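Local coordinates for protein omega-class glutathione S-transferase (Bombyx mori, PDB 3WD6) that binds glutathione and, as an omega-class member of the glutathione transferase superfamily, probably catalyses glutathione transfer and glutathione-dependent dehydroascorbate reduction, at residues Pro39-Thr44 / Lys77-Glu82. Residues are numbered along the deposited sequence; the frame is centred on the assembly and turned at random.
With GSH (glutathione), chain J.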
loop_
_atom_site.group_PDB
_atom_site.type_symbol
_atom_site.label_atom_id
_atom_site.label_comp_id
_atom_site.label_asym_id
_atom_site.label_seq_id
_atom_site.Cartn_x
_atom_site.Cartn_y
_atom_site.Cartn_z
ATOM N N PRO A 39 -1.120 -4.295 1.335
ATOM C CA PRO A 39 -0.752 -3.098 0.553
ATOM C C PRO A 39 -1.746 -1.968 0.750
ATOM O O PRO A 39 -1.325 -0.797 0.695
ATOM C CB PRO A 39 -0.776 -3.577 -0.912
ATOM C CG PRO A 39 -1.676 -4.783 -0.907
ATOM C CD PRO A 39 -1.505 -5.431 0.480
ATOM N N TYR A 40 -3.027 -2.297 0.952
ATOM C CA TYR A 40 -4.031 -1.244 1.112
ATOM C C TYR A 40 -3.747 -0.437 2.365
ATOM O O TYR A 40 -3.757 0.804 2.341
ATOM C CB TYR A 40 -5.457 -1.810 1.107
ATOM C CG TYR A 40 -5.840 -2.331 -0.251
ATOM C CD1 TYR A 40 -6.210 -1.456 -1.275
ATOM C CD2 TYR A 40 -5.778 -3.694 -0.534
ATOM C CE1 TYR A 40 -6.536 -1.929 -2.535
ATOM C CE2 TYR A 40 -6.105 -4.179 -1.798
ATOM C CZ TYR A 40 -6.486 -3.292 -2.790
ATOM O OH TYR A 40 -6.795 -3.773 -4.043
ATOM N N ALA A 41 -3.477 -1.137 3.459
ATOM C CA ALA A 41 -3.127 -0.465 4.701
ATOM C C ALA A 41 -1.816 0.320 4.537
ATOM O O ALA A 41 -1.629 1.358 5.184
ATOM C CB ALA A 41 -3.032 -1.471 5.824
ATOM N N GLN A 42 -0.921 -0.159 3.667
ATOM C CA GLN A 42 0.358 0.537 3.435
ATOM C C GLN A 42 0.155 1.983 2.940
ATOM O O GLN A 42 0.931 2.891 3.279
ATOM C CB GLN A 42 1.256 -0.231 2.461
ATOM C CG GLN A 42 2.660 0.355 2.351
ATOM C CD GLN A 42 3.560 -0.431 1.403
ATOM O OE1 GLN A 42 3.115 -1.414 0.776
ATOM N NE2 GLN A 42 4.830 0.004 1.277
ATOM N N ARG A 43 -0.890 2.190 2.142
ATOM C CA ARG A 43 -1.266 3.532 1.702
ATOM C C ARG A 43 -1.395 4.483 2.877
ATOM O O ARG A 43 -0.929 5.632 2.812
ATOM C CB ARG A 43 -2.596 3.492 0.943
ATOM C CG ARG A 43 -2.494 2.910 -0.424
ATOM C CD ARG A 43 -3.858 2.641 -0.953
ATOM N NE ARG A 43 -3.858 2.512 -2.406
ATOM C CZ ARG A 43 -4.938 2.246 -3.124
ATOM N NH1 ARG A 43 -6.114 2.055 -2.507
ATOM N NH2 ARG A 43 -4.839 2.182 -4.453
ATOM N N THR A 44 -2.035 4.012 3.947
ATOM C CA THR A 44 -2.279 4.864 5.104
ATOM C C THR A 44 -0.959 5.157 5.834
ATOM O O THR A 44 -0.690 6.303 6.205
ATOM C CB THR A 44 -3.326 4.228 6.038
ATOM O OG1 THR A 44 -4.557 4.027 5.316
ATOM C CG2 THR A 44 -3.572 5.118 7.256
ATOM N N LYS A 77 -12.172 -5.033 7.400
ATOM C CA LYS A 77 -10.963 -4.863 6.604
ATOM C C LYS A 77 -9.953 -3.939 7.265
ATOM O O LYS A 77 -10.297 -3.185 8.203
ATOM C CB LYS A 77 -11.311 -4.323 5.215
ATOM C CG LYS A 77 -11.908 -5.368 4.291
ATOM C CD LYS A 77 -12.526 -4.719 3.065
ATOM C CE LYS A 77 -13.277 -5.748 2.241
ATOM N NZ LYS A 77 -13.977 -5.126 1.075
ATOM N N VAL A 78 -8.710 -4.013 6.779
ATOM C CA VAL A 78 -7.697 -2.988 7.071
ATOM C C VAL A 78 -7.392 -2.246 5.774
ATOM O O VAL A 78 -7.562 -2.808 4.686
ATOM C CB VAL A 78 -6.396 -3.598 7.635
ATOM C CG1 VAL A 78 -6.599 -4.070 9.074
ATOM C CG2 VAL A 78 -5.903 -4.735 6.740
ATOM N N PRO A 79 -6.946 -0.985 5.865
ATOM C CA PRO A 79 -6.738 -0.239 7.115
ATOM C C PRO A 79 -8.026 0.393 7.671
ATOM O O PRO A 79 -9.064 0.544 6.982
ATOM C CB PRO A 79 -5.830 0.916 6.666
ATOM C CG PRO A 79 -6.366 1.241 5.246
ATOM C CD PRO A 79 -6.663 -0.159 4.665
ATOM N N ALA A 80 -7.932 0.770 8.939
ATOM C CA ALA A 80 -8.843 1.736 9.524
ATOM C C ALA A 80 -8.026 2.670 10.428
ATOM O O ALA A 80 -7.085 2.210 11.109
ATOM C CB ALA A 80 -9.933 1.041 10.325
ATOM N N ILE A 81 -8.366 3.963 10.433
ATOM C CA ILE A 81 -7.786 4.869 11.411
ATOM C C ILE A 81 -8.806 5.234 12.505
ATOM O O ILE A 81 -10.019 5.308 12.250
ATOM C CB ILE A 81 -7.183 6.158 10.761
ATOM C CG1 ILE A 81 -8.288 7.057 10.198
ATOM C CG2 ILE A 81 -6.179 5.794 9.677
ATOM C CD1 ILE A 81 -7.755 8.332 9.518
ATOM N N GLU A 82 -8.309 5.462 13.715
ATOM C CA GLU A 82 -9.148 5.878 14.834
ATOM C C GLU A 82 -8.638 7.252 15.249
ATOM O O GLU A 82 -7.509 7.381 15.744
ATOM C CB GLU A 82 -9.043 4.876 15.995
ATOM C CG GLU A 82 -9.987 5.156 17.175
ATOM C CD GLU A 82 -10.233 3.901 18.052
ATOM O OE1 GLU A 82 -11.207 3.876 18.843
ATOM O OE2 GLU A 82 -9.447 2.933 17.945
HETATM N N1 GSH J . -11.072 -1.216 -0.524
HETATM C CA1 GSH J . -10.362 -1.454 0.738
HETATM C C1 GSH J . -9.328 -0.372 1.034
HETATM O O11 GSH J . -8.995 -0.075 2.239
HETATM O O12 GSH J . -8.812 0.269 0.053
HETATM C CB1 GSH J . -9.728 -2.838 0.680
HETATM C CG1 GSH J . -8.743 -3.210 1.741
HETATM C CD1 GSH J . -8.450 -4.684 1.863
HETATM O OE1 GSH J . -8.734 -5.477 0.972
HETATM N N2 GSH J . -7.824 -5.189 3.047
HETATM C CA2 GSH J . -7.590 -6.635 3.116
HETATM C C2 GSH J . -8.473 -7.192 4.212
HETATM O O2 GSH J . -8.567 -6.573 5.265
HETATM C CB2 GSH J . -6.166 -6.900 3.456
HETATM S SG2 GSH J . -4.960 -6.759 2.187
HETATM N N3 GSH J . -9.175 -8.442 4.016
HETATM C CA3 GSH J . -10.022 -8.980 5.081
HETATM C C3 GSH J . -10.176 -10.448 5.108
HETATM O O31 GSH J . -9.158 -11.180 5.243
HETATM O O32 GSH J . -11.321 -10.956 5.007
#
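The Tyr40 ring turns one face to the gamma-glutamyl arm of glutathione: CB1 stands 4.0 Å above the ring plane, displaced toward the rim, and CG1 lies 3.6 Å from Tyr40 CG. CG of Tyr40 is anti to its carbonyl carbon (chi1 -69°), which swings the ring off the helix and over the ligand while CB remains against CD of Pro79. Trp185 meets this ring edge-to-face, and the Tyr40 hydroxyl is hydrogen-bonded to Gln130. Near the plane of the Arg43 guanidinium, at its edge, lies glutathione carboxylate O12, but Arg43 NH1 is 4.1 Å from it and instead bonds Ser92, whose OG is also hydrogen-bonded to glutathione.

Between the segments, the Pro79 ring is the wedge. Its CB sits 3.8 Å from Ala41 CB, its CD faces the backbone N of Ala41, and its CG makes a van der Waals contact with the hydroxyl oxygen Thr44 OG1 at 3.3 Å; the hydrogen-bond partner of that hydroxyl is Thr95 OG1. The other Thr44 branch, CG2, anti to the backbone N, reaches CG2 of Ile81 at 3.6 Å, extending the contact to strand 80-82.

Val78 grips the cysteinyl part of glutathione with two backbone bonds: its N donates to O2 (N-H...O angle 160°), and its O accepts from N2 at 2.9 Å. The following peptide bond is cis, the cis-proline characteristic of thioredoxin-fold glutathione transferases.

Replacing Tyr40 with an alanine would probably strip the apolar cover from the gamma-glutamyl methylenes and leave Gln130 without its hydroxyl partner.

With no hydrogen bond linking them directly, helix 39-51 and the 77-82 segment are joined by van der Waals contacts, mostly apolar; the chemistry implies a division of labour, Val78's backbone pairing with the cysteinyl part while the Tyr40 face packs on the gamma-glutamyl methylenes.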